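Local coordinates for capsid polyprotein VP90 (Turkey astrovirus 2, PDB 3TS3) that forms the capsid of an avian astrovirus, the piece described here being its P2 globular domain, the dimeric projection or spike on the outside of the virion, at residues C[16-21]-C[97-102]; C[31-36]-C[89-94]; C[104-109]-C[163-168]. All coordinates share one frame; numbering follows the deposited sequence. Where two conformers were deposited one is given.

Interaction 1 of 3, residues C[16-21]-C[97-102]; sequences YFVYNF and GVMQTM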
loop_
_atom_site.group_PDB
_atom_site.type_symbol
_atom_site.label_atom_id
_atom_site.label_comp_id
_atom_site.label_asym_id
_atom_site.label_seq_id
_atom_site.Cartn_x
_atom_site.Cartn_y
_atom_site.Cartn_z
ATOM N N TYR C 16 -3.609 -19.941 -7.999
ATOM C CA TYR C 16 -4.501 -19.118 -8.810
ATOM C C TYR C 16 -4.103 -17.660 -8.685
ATOM O O TYR C 16 -3.300 -17.315 -7.843
ATOM C CB TYR C 16 -5.967 -19.307 -8.387
ATOM C CG TYR C 16 -6.427 -20.741 -8.475
ATOM C CD1 TYR C 16 -6.499 -21.526 -7.346
ATOM C CD2 TYR C 16 -6.749 -21.314 -9.695
ATOM C CE1 TYR C 16 -6.898 -22.830 -7.415
ATOM C CE2 TYR C 16 -7.154 -22.624 -9.770
ATOM C CZ TYR C 16 -7.220 -23.375 -8.626
ATOM O OH TYR C 16 -7.608 -24.692 -8.667
ATOM N N PHE C 17 -4.694 -16.809 -9.514
ATOM C CA PHE C 17 -4.366 -15.394 -9.482
ATOM C C PHE C 17 -4.696 -14.886 -8.073
ATOM O O PHE C 17 -3.872 -14.229 -7.443
ATOM C CB PHE C 17 -5.222 -14.672 -10.538
ATOM C CG PHE C 17 -4.787 -13.259 -10.847
ATOM C CD1 PHE C 17 -4.879 -12.268 -9.903
ATOM C CD2 PHE C 17 -4.336 -12.929 -12.107
ATOM C CE1 PHE C 17 -4.503 -10.983 -10.201
ATOM C CE2 PHE C 17 -3.959 -11.644 -12.412
ATOM C CZ PHE C 17 -4.040 -10.669 -11.458
ATOM N N VAL C 18 -5.889 -15.219 -7.580
ATOM C CA VAL C 18 -6.267 -14.934 -6.203
ATOM C C VAL C 18 -6.714 -16.250 -5.584
ATOM O O VAL C 18 -7.493 -16.970 -6.179
ATOM C CB VAL C 18 -7.424 -13.925 -6.111
ATOM C CG1 VAL C 18 -7.732 -13.586 -4.641
ATOM C CG2 VAL C 18 -7.115 -12.682 -6.916
ATOM N N TYR C 19 -6.199 -16.564 -4.406
ATOM C CA TYR C 19 -6.535 -17.814 -3.740
ATOM C C TYR C 19 -6.693 -17.631 -2.234
ATOM O O TYR C 19 -6.240 -16.657 -1.663
ATOM C CB TYR C 19 -5.485 -18.888 -4.060
ATOM C CG TYR C 19 -4.092 -18.482 -3.657
ATOM C CD1 TYR C 19 -3.319 -17.671 -4.472
ATOM C CD2 TYR C 19 -3.562 -18.888 -2.450
ATOM C CE1 TYR C 19 -2.060 -17.281 -4.088
ATOM C CE2 TYR C 19 -2.303 -18.499 -2.058
ATOM C CZ TYR C 19 -1.557 -17.694 -2.885
ATOM O OH TYR C 19 -0.301 -17.302 -2.511
ATOM N N ASN C 20 -7.374 -18.577 -1.606
ATOM C CA ASN C 20 -7.561 -18.564 -0.160
ATOM C C ASN C 20 -6.613 -19.510 0.587
ATOM O O ASN C 20 -5.805 -20.189 -0.025
ATOM C CB ASN C 20 -9.034 -18.746 0.231
ATOM C CG ASN C 20 -9.564 -20.137 -0.048
ATOM O OD1 ASN C 20 -8.812 -21.083 -0.194
ATOM N ND2 ASN C 20 -10.883 -20.256 -0.089
ATOM N N PHE C 21 -6.725 -19.542 1.910
ATOM C CA PHE C 21 -5.843 -20.361 2.742
ATOM C C PHE C 21 -6.006 -21.853 2.480
ATOM O O PHE C 21 -5.129 -22.630 2.803
ATOM C CB PHE C 21 -5.991 -20.042 4.233
ATOM C CG PHE C 21 -5.183 -18.851 4.697
ATOM C CD1 PHE C 21 -5.787 -17.827 5.392
ATOM C CD2 PHE C 21 -3.834 -18.762 4.436
ATOM C CE1 PHE C 21 -5.065 -16.739 5.820
ATOM C CE2 PHE C 21 -3.100 -17.674 4.871
ATOM C CZ PHE C 21 -3.723 -16.664 5.562
ATOM N N GLY C 97 -3.291 -11.744 3.051
ATOM C CA GLY C 97 -2.261 -10.733 2.906
ATOM C C GLY C 97 -1.561 -10.817 1.562
ATOM O O GLY C 97 -2.213 -10.993 0.549
ATOM N N VAL C 98 -0.235 -10.738 1.554
ATOM C CA VAL C 98 0.480 -10.774 0.288
ATOM C C VAL C 98 0.461 -12.199 -0.252
ATOM O O VAL C 98 0.956 -13.111 0.375
ATOM C CB VAL C 98 1.937 -10.316 0.463
ATOM C CG1 VAL C 98 2.763 -10.638 -0.782
ATOM C CG2 VAL C 98 1.993 -8.822 0.807
ATOM N N MET C 99 -0.161 -12.374 -1.408
ATOM C CA MET C 99 -0.342 -13.720 -1.872
ATOM C C MET C 99 0.211 -13.860 -3.274
ATOM O O MET C 99 0.341 -14.990 -3.716
ATOM C CB MET C 99 -1.803 -14.215 -1.746
ATOM C CG MET C 99 -2.875 -13.310 -2.362
ATOM S SD MET C 99 -3.130 -13.677 -4.112
ATOM C CE MET C 99 -3.772 -12.124 -4.733
ATOM N N GLN C 100 0.719 -12.774 -3.844
ATOM C CA GLN C 100 1.565 -12.834 -5.032
ATOM C C GLN C 100 2.629 -11.771 -4.977
ATOM O O GLN C 100 2.432 -10.717 -4.414
ATOM C CB GLN C 100 0.799 -12.599 -6.347
ATOM C CG GLN C 100 -0.445 -13.416 -6.554
ATOM C CD GLN C 100 -0.180 -14.810 -7.083
ATOM O OE1 GLN C 100 0.954 -15.203 -7.333
ATOM N NE2 GLN C 100 -1.247 -15.560 -7.263
ATOM N N THR C 101 3.762 -12.068 -5.598
ATOM C CA THR C 101 4.740 -11.066 -5.946
ATOM C C THR C 101 4.545 -10.895 -7.443
ATOM O O THR C 101 3.820 -11.649 -8.061
ATOM C CB THR C 101 6.172 -11.493 -5.685
ATOM O OG1 THR C 101 6.454 -12.678 -6.422
ATOM C CG2 THR C 101 6.393 -11.754 -4.212
ATOM N N MET C 102 5.186 -9.903 -8.032
ATOM C CA MET C 102 5.084 -9.743 -9.472
ATOM C C MET C 102 5.685 -10.972 -10.151
ATOM O O MET C 102 5.222 -11.403 -11.187
ATOM C CB MET C 102 5.735 -8.447 -9.953
ATOM C CG MET C 102 4.973 -7.164 -9.556
ATOM S SD MET C 102 3.220 -7.108 -10.055
ATOM C CE MET C 102 2.438 -7.626 -8.514
#
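Gln100 OE1 is hydrogen-bonded to the hydroxyls of both Thr14 and Thr104, while NE2 of the same amide donates across the contact to the carbonyl oxygen of Phe17 at 2.9 Å. The bond to Phe17 O is not ideal, for the donor stands above the carbonyl plane, 47° out of it. Tyr16 O lies just as near, 2.8 Å from Gln100 NE2, so the amide nitrogen faces two successive carbonyls of the loop 16-21. With OE1 and NE2 both engaged, the rotation of the amide is fixed. A second bond ties the loop to the strand backbone, where the Tyr19 hydroxyl gives its proton to Met99 O at 2.7 Å, in the carbonyl plane and on a lone pair. Tyr19 CG sits between its backbone N and carbonyl carbon (chi1 58°), which swings the ring across to the strand. Gln100 NE2 comes to the edge of this ring, with ring and amide planes nearly perpendicular. In one of the two conformers modelled for Met99, the side chain runs past the ring in the opposite direction, its SD 4.5 Å from the Tyr19 ring centroid in an oblique Met-aromatic contact, and Met99 CE meets Val18 CG2 at 4.0 Å. Met99 and Gln100 both face Leu88 in a classic beta bulge, consistent with both side chains turning to the same loop. The loop thus covers strand 98-101 next to strand 87-90, with Phe17 packing on Leu88, Phe34 and Leu105, while Pro5 of the second subunit lies on Tyr19 and Leu6 of that subunit on Val98.

Interaction 2 of 3, residues C[31-36]-C[89-94]; sequences TGVFCL and FGQPRL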
loop_
_atom_site.group_PDB
_atom_site.type_symbol
_atom_site.label_atom_id
_atom_site.label_comp_id
_atom_site.label_asym_id
_atom_site.label_seq_id
_atom_site.Cartn_x
_atom_site.Cartn_y
_atom_site.Cartn_z
ATOM N N THR C 31 -15.080 -6.606 -7.952
ATOM C CA THR C 31 -14.221 -5.519 -7.580
ATOM C C THR C 31 -13.593 -5.828 -6.224
ATOM O O THR C 31 -14.211 -6.433 -5.363
ATOM C CB THR C 31 -15.054 -4.233 -7.438
ATOM O OG1 THR C 31 -15.252 -3.642 -8.727
ATOM C CG2 THR C 31 -14.381 -3.239 -6.513
ATOM N N GLY C 32 -12.350 -5.405 -6.049
ATOM C CA GLY C 32 -11.669 -5.508 -4.771
ATOM C C GLY C 32 -11.170 -6.858 -4.305
ATOM O O GLY C 32 -10.942 -7.035 -3.121
ATOM N N VAL C 33 -10.979 -7.790 -5.232
ATOM C CA VAL C 33 -10.466 -9.137 -4.815
ATOM C C VAL C 33 -8.919 -9.183 -4.790
ATOM O O VAL C 33 -8.380 -9.990 -4.050
ATOM C CB VAL C 33 -10.977 -10.205 -5.811
ATOM C CG1 VAL C 33 -10.412 -11.554 -5.477
ATOM C CG2 VAL C 33 -12.508 -10.260 -5.800
ATOM N N PHE C 34 -8.281 -8.202 -5.417
ATOM C CA PHE C 34 -6.844 -8.022 -5.216
ATOM C C PHE C 34 -6.413 -6.558 -5.189
ATOM O O PHE C 34 -7.017 -5.702 -5.817
ATOM C CB PHE C 34 -5.987 -8.845 -6.168
ATOM C CG PHE C 34 -6.196 -8.525 -7.619
ATOM C CD1 PHE C 34 -5.398 -7.599 -8.266
ATOM C CD2 PHE C 34 -7.153 -9.191 -8.346
ATOM C CE1 PHE C 34 -5.577 -7.331 -9.601
ATOM C CE2 PHE C 34 -7.328 -8.920 -9.680
ATOM C CZ PHE C 34 -6.542 -7.995 -10.303
ATOM N N CYS C 35 -5.346 -6.301 -4.448
ATOM C CA CYS C 35 -4.802 -4.977 -4.274
ATOM C C CYS C 35 -3.337 -4.946 -4.691
ATOM O O CYS C 35 -2.556 -5.770 -4.247
ATOM C CB CYS C 35 -4.923 -4.592 -2.799
ATOM S SG CYS C 35 -3.975 -3.138 -2.298
ATOM N N LEU C 36 -2.980 -3.972 -5.519
ATOM C CA LEU C 36 -1.594 -3.781 -5.912
ATOM C C LEU C 36 -0.932 -2.791 -4.969
ATOM O O LEU C 36 -1.346 -1.647 -4.870
ATOM C CB LEU C 36 -1.497 -3.241 -7.343
ATOM C CG LEU C 36 -0.100 -2.813 -7.809
ATOM C CD1 LEU C 36 0.826 -4.016 -7.968
ATOM C CD2 LEU C 36 -0.187 -2.020 -9.108
ATOM N N PHE C 89 -2.033 -7.980 -2.523
ATOM C CA PHE C 89 -2.717 -8.376 -1.301
ATOM C C PHE C 89 -4.050 -8.958 -1.727
ATOM O O PHE C 89 -4.668 -8.475 -2.655
ATOM C CB PHE C 89 -3.023 -7.182 -0.391
ATOM C CG PHE C 89 -1.856 -6.695 0.428
ATOM C CD1 PHE C 89 -0.953 -5.808 -0.104
ATOM C CD2 PHE C 89 -1.697 -7.092 1.739
ATOM C CE1 PHE C 89 0.094 -5.341 0.639
ATOM C CE2 PHE C 89 -0.642 -6.638 2.491
ATOM C CZ PHE C 89 0.250 -5.752 1.947
ATOM N N GLY C 90 -4.480 -9.993 -1.028
ATOM C CA GLY C 90 -5.773 -10.604 -1.258
ATOM C C GLY C 90 -6.931 -9.844 -0.644
ATOM O O GLY C 90 -6.749 -9.043 0.254
ATOM N N GLN C 91 -8.132 -10.180 -1.094
ATOM C CA GLN C 91 -9.363 -9.557 -0.649
ATOM C C GLN C 91 -9.365 -9.660 0.872
ATOM O O GLN C 91 -8.995 -10.677 1.412
ATOM C CB GLN C 91 -10.517 -10.388 -1.226
ATOM C CG GLN C 91 -11.917 -9.878 -0.933
ATOM C CD GLN C 91 -12.986 -10.850 -1.391
ATOM O OE1 GLN C 91 -12.746 -12.043 -1.495
ATOM N NE2 GLN C 91 -14.169 -10.333 -1.656
ATOM N N PRO C 92 -9.801 -8.609 1.560
ATOM C CA PRO C 92 -9.619 -8.547 3.010
ATOM C C PRO C 92 -10.251 -9.710 3.772
ATOM O O PRO C 92 -9.644 -10.177 4.717
ATOM C CB PRO C 92 -10.279 -7.214 3.382
ATOM C CG PRO C 92 -10.023 -6.355 2.192
ATOM C CD PRO C 92 -10.074 -7.275 0.993
ATOM N N ARG C 93 -11.406 -10.201 3.343
ATOM C CA ARG C 93 -12.064 -11.291 4.067
ATOM C C ARG C 93 -11.224 -12.580 4.102
ATOM O O ARG C 93 -11.400 -13.412 4.974
ATOM C CB ARG C 93 -13.461 -11.572 3.491
ATOM C CG ARG C 93 -13.423 -12.126 2.091
ATOM C CD ARG C 93 -14.781 -12.461 1.516
ATOM N NE ARG C 93 -14.601 -13.033 0.189
ATOM C CZ ARG C 93 -14.420 -14.326 -0.062
ATOM N NH1 ARG C 93 -14.439 -15.215 0.926
ATOM N NH2 ARG C 93 -14.241 -14.730 -1.312
ATOM N N LEU C 94 -10.355 -12.746 3.115
ATOM C CA LEU C 94 -9.490 -13.916 3.019
ATOM C C LEU C 94 -8.431 -14.029 4.111
ATOM O O LEU C 94 -8.080 -15.120 4.532
ATOM C CB LEU C 94 -8.829 -13.977 1.646
ATOM C CG LEU C 94 -9.763 -13.971 0.433
ATOM C CD1 LEU C 94 -8.942 -14.009 -0.838
ATOM C CD2 LEU C 94 -10.707 -15.170 0.503
#
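Gln91 holds CG anti to its backbone N (chi1 -178°) and runs extended beyond it, a torsion that sends CG to Gly32 O at 3.7 Å while CB rests on Val33 O. The aliphatic part of the side chain thus lies along the backbone of residues 32-33, just beyond the paired strands. Within the pairing, Cys35 and Phe89 form an antiparallel hydrogen-bonded pair: Cys35 N donates to Phe89 O and Phe89 N donates to Cys35 O, both at 2.9 Å. This pairing brings Cys35 CB and Phe89 CB to 4.0 Å on one face of the sheet. One step along, Phe34 and Gly90 make a non-hydrogen-bonded pair, CA to CA 4.8 Å, and Phe34 CA adds a CH...O contact to Phe89 O at 3.4 Å. The Phe34 ring stands on the other face of the sheet and leads off from Gly90, which has no side chain to set beside it. Beyond this pair Val33 O lies 3.0 Å from Gln91 N. The chain then turns away through Pro92, with Leu94 N bonded to Gln91 O. These bonds join strands 34-37 and 87-90 within the large antiparallel sheet, where strand 187-189 flanks 34-37 on its other edge and strand 98-101 does the same for 87-90. Ile144 and Met146 of strand 142-148 pack on Phe34, Trp188 on Cys35 and Pro92, and Ile39 of the second subunit packs on Phe89 and Pro92.

Interaction 3 of 3, residues C[104-109]-C[163-168]; sequences TLKQHI and EKYILF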
loop_
_atom_site.group_PDB
_atom_site.type_symbol
_atom_site.label_atom_id
_atom_site.label_comp_id
_atom_site.label_asym_id
_atom_site.label_seq_id
_atom_site.Cartn_x
_atom_site.Cartn_y
_atom_site.Cartn_z
ATOM N N THR C 104 5.759 -14.234 -9.023
ATOM C CA THR C 104 4.802 -15.340 -8.963
ATOM C C THR C 104 3.569 -15.079 -9.841
ATOM O O THR C 104 2.971 -15.989 -10.394
ATOM C CB THR C 104 4.403 -15.735 -7.525
ATOM O OG1 THR C 104 3.629 -14.696 -6.935
ATOM C CG2 THR C 104 5.632 -16.010 -6.666
ATOM N N LEU C 105 3.208 -13.814 -9.967
ATOM C CA LEU C 105 2.037 -13.431 -10.740
ATOM C C LEU C 105 2.210 -13.777 -12.219
ATOM O O LEU C 105 1.243 -13.886 -12.948
ATOM C CB LEU C 105 1.717 -11.952 -10.544
ATOM C CG LEU C 105 0.367 -11.457 -11.077
ATOM C CD1 LEU C 105 -0.811 -12.228 -10.493
ATOM C CD2 LEU C 105 0.242 -9.977 -10.796
ATOM N N LYS C 106 3.450 -13.980 -12.637
ATOM C CA LYS C 106 3.731 -14.304 -14.035
ATOM C C LYS C 106 3.059 -15.625 -14.387
ATOM O O LYS C 106 2.755 -15.889 -15.533
ATOM C CB LYS C 106 5.233 -14.382 -14.314
ATOM C CG LYS C 106 5.936 -13.044 -14.330
ATOM C CD LYS C 106 7.408 -13.178 -14.703
ATOM C CE LYS C 106 8.085 -11.815 -14.703
ATOM N NZ LYS C 106 9.536 -11.897 -15.035
ATOM N N GLN C 107 2.843 -16.448 -13.379
ATOM C CA GLN C 107 2.183 -17.731 -13.569
ATOM C C GLN C 107 0.735 -17.570 -14.012
ATOM O O GLN C 107 0.145 -18.481 -14.569
ATOM C CB GLN C 107 2.235 -18.561 -12.295
ATOM C CG GLN C 107 3.620 -18.958 -11.881
ATOM C CD GLN C 107 3.690 -19.411 -10.436
ATOM O OE1 GLN C 107 2.834 -20.150 -9.962
ATOM N NE2 GLN C 107 4.721 -18.971 -9.739
ATOM N N HIS C 108 0.152 -16.427 -13.690
ATOM C CA HIS C 108 -1.268 -16.206 -13.929
ATOM C C HIS C 108 -1.640 -15.009 -14.799
ATOM O O HIS C 108 -2.796 -14.854 -15.165
ATOM C CB HIS C 108 -1.957 -16.060 -12.573
ATOM C CG HIS C 108 -1.520 -17.085 -11.578
ATOM N ND1 HIS C 108 -1.946 -18.393 -11.623
ATOM C CD2 HIS C 108 -0.666 -17.003 -10.530
ATOM C CE1 HIS C 108 -1.381 -19.070 -10.639
ATOM N NE2 HIS C 108 -0.600 -18.249 -9.963
ATOM N N ILE C 109 -0.669 -14.162 -15.101
ATOM C CA ILE C 109 -0.931 -12.897 -15.777
ATOM C C ILE C 109 -1.506 -13.075 -17.179
ATOM O O ILE C 109 -2.226 -12.222 -17.661
ATOM C CB ILE C 109 0.286 -11.936 -15.724
ATOM C CG1 ILE C 109 -0.127 -10.511 -16.094
ATOM C CG2 ILE C 109 1.434 -12.438 -16.587
ATOM C CD1 ILE C 109 -1.129 -9.892 -15.155
ATOM N N GLU C 163 8.739 -8.053 -20.086
ATOM C CA GLU C 163 8.251 -8.675 -18.838
ATOM C C GLU C 163 8.103 -7.695 -17.715
ATOM O O GLU C 163 8.421 -7.977 -16.569
ATOM C CB GLU C 163 9.132 -9.871 -18.440
ATOM C CG GLU C 163 9.178 -10.938 -19.516
ATOM C CD GLU C 163 9.820 -12.228 -19.058
ATOM O OE1 GLU C 163 9.873 -12.487 -17.837
ATOM O OE2 GLU C 163 10.255 -12.999 -19.938
ATOM N N LYS C 164 7.550 -6.536 -18.041
ATOM C CA LYS C 164 7.336 -5.487 -17.055
ATOM C C LYS C 164 5.859 -5.252 -16.773
ATOM O O LYS C 164 5.044 -5.231 -17.679
ATOM C CB LYS C 164 7.967 -4.167 -17.511
ATOM C CG LYS C 164 9.475 -4.083 -17.352
ATOM C CD LYS C 164 9.918 -2.645 -17.537
ATOM C CE LYS C 164 11.416 -2.511 -17.492
ATOM N NZ LYS C 164 11.827 -1.109 -17.738
ATOM N N TYR C 165 5.535 -5.066 -15.503
ATOM C CA TYR C 165 4.179 -4.723 -15.110
ATOM C C TYR C 165 4.124 -3.205 -15.084
ATOM O O TYR C 165 4.864 -2.560 -14.359
ATOM C CB TYR C 165 3.862 -5.268 -13.720
ATOM C CG TYR C 165 3.726 -6.770 -13.641
ATOM C CD1 TYR C 165 4.832 -7.582 -13.467
ATOM C CD2 TYR C 165 2.487 -7.363 -13.715
ATOM C CE1 TYR C 165 4.696 -8.944 -13.387
ATOM C CE2 TYR C 165 2.346 -8.707 -13.641
ATOM C CZ TYR C 165 3.456 -9.496 -13.467
ATOM O OH TYR C 165 3.301 -10.842 -13.390
ATOM N N ILE C 166 3.249 -2.649 -15.907
ATOM C CA ILE C 166 3.172 -1.218 -16.063
ATOM C C ILE C 166 1.881 -0.681 -15.485
ATOM O O ILE C 166 0.810 -1.063 -15.909
ATOM C CB ILE C 166 3.217 -0.850 -17.555
ATOM C CG1 ILE C 166 4.492 -1.401 -18.190
ATOM C CG2 ILE C 166 3.099 0.648 -17.744
ATOM C CD1 ILE C 166 5.755 -0.815 -17.606
ATOM N N LEU C 167 1.996 0.222 -14.526
ATOM C CA LEU C 167 0.816 0.820 -13.932
ATOM C C LEU C 167 0.593 2.171 -14.603
ATOM O O LEU C 167 1.445 3.032 -14.558
ATOM C CB LEU C 167 1.027 0.994 -12.429
ATOM C CG LEU C 167 -0.108 1.664 -11.656
ATOM C CD1 LEU C 167 -1.381 0.842 -11.692
ATOM C CD2 LEU C 167 0.326 1.942 -10.235
ATOM N N PHE C 168 -0.558 2.327 -15.247
ATOM C CA PHE C 168 -0.846 3.519 -16.031
ATOM C C PHE C 168 -2.020 4.278 -15.435
ATOM O O PHE C 168 -3.095 3.734 -15.283
ATOM C CB PHE C 168 -1.150 3.096 -17.475
ATOM C CG PHE C 168 -1.641 4.211 -18.352
ATOM C CD1 PHE C 168 -0.792 5.217 -18.735
ATOM C CD2 PHE C 168 -2.942 4.234 -18.815
ATOM C CE1 PHE C 168 -1.221 6.228 -19.544
ATOM C CE2 PHE C 168 -3.376 5.256 -19.623
ATOM C CZ PHE C 168 -2.519 6.250 -19.982
HETATM O O HOH W 1 10.295 -9.276 -15.022
#
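The backbones stay well apart, no closer than 8.7 Å between the CA atoms of Lys106 and Glu163, so the end of the short helix 102-105 and the start of strand 164-171 are joined by side chains reaching across. Tyr165 spans most of the distance. Its CG lies anti to the carbonyl carbon (chi1 -70°), and the ring points at segment 104-109, where Leu105, Lys106 and Ile109 receive its outer end. Leu105 CB touches the Tyr165 hydroxyl at 3.4 Å, Lys106 CG comes to the ring edge near its plane, and Ile109 lies alongside, running in the opposite sense. Leu105 CD2 and Ile109 CG1 both reach Tyr165 CE2, at 3.8 and 3.9 Å, approaching the ring obliquely. Thus one corner of the ring is wedged between two branched aliphatic chains. The Tyr165 hydroxyl also comes 3.2 Å from Lys106 N, but at too poor an angle for a bond; its probable partner is Met102 O. At the more exposed margin Lys106 runs extended beyond CG and meets Glu163 roughly at a right angle. In the conformer given for Glu163, Lys106 NZ forms a salt bridge with Glu163 OE1 at 2.9 Å, the oxygen being met nearly along its C-O axis. A water accepts from Lys106 NZ and donates to Glu163 O, tying the ammonium to the backbone as well. Glu163 and Lys164 both face Arg159, a G1 beta bulge at the turn into strand 164-171. That strand lies in the sheet between strands 76-81 and 153-159; Tyr158 of the latter packs on Lys106, Ile109 and Glu163 and meets the Tyr165 ring at about 50°, while Leu105 also leans on Gln100 and Phe17.

All three contacts lie in the spike domain and reach one large antiparallel sheet. Interactions 1 and 2 are closest, their centres 9 Å apart. Strands 87-90 and 98-101 follow each other in the chain and pair, Gly97 O lying 2.9 Å from Gly90 N, and the two aromatic rings at the junction meet, Phe17 CE1 lying 3.5 Å from Phe34 CE2. Both also touch the second subunit, placing them near the dimer interface. Interaction 3 lies about 13 Å from interaction 1, centre to centre; strand 98-101 runs directly into helix 102-105, and Met102 O is 3.0 Å from Tyr165 OH, probably hydrogen-bonded. Interactions 2 and 3, about 17 Å apart between centres, meet through Leu36 and Leu167.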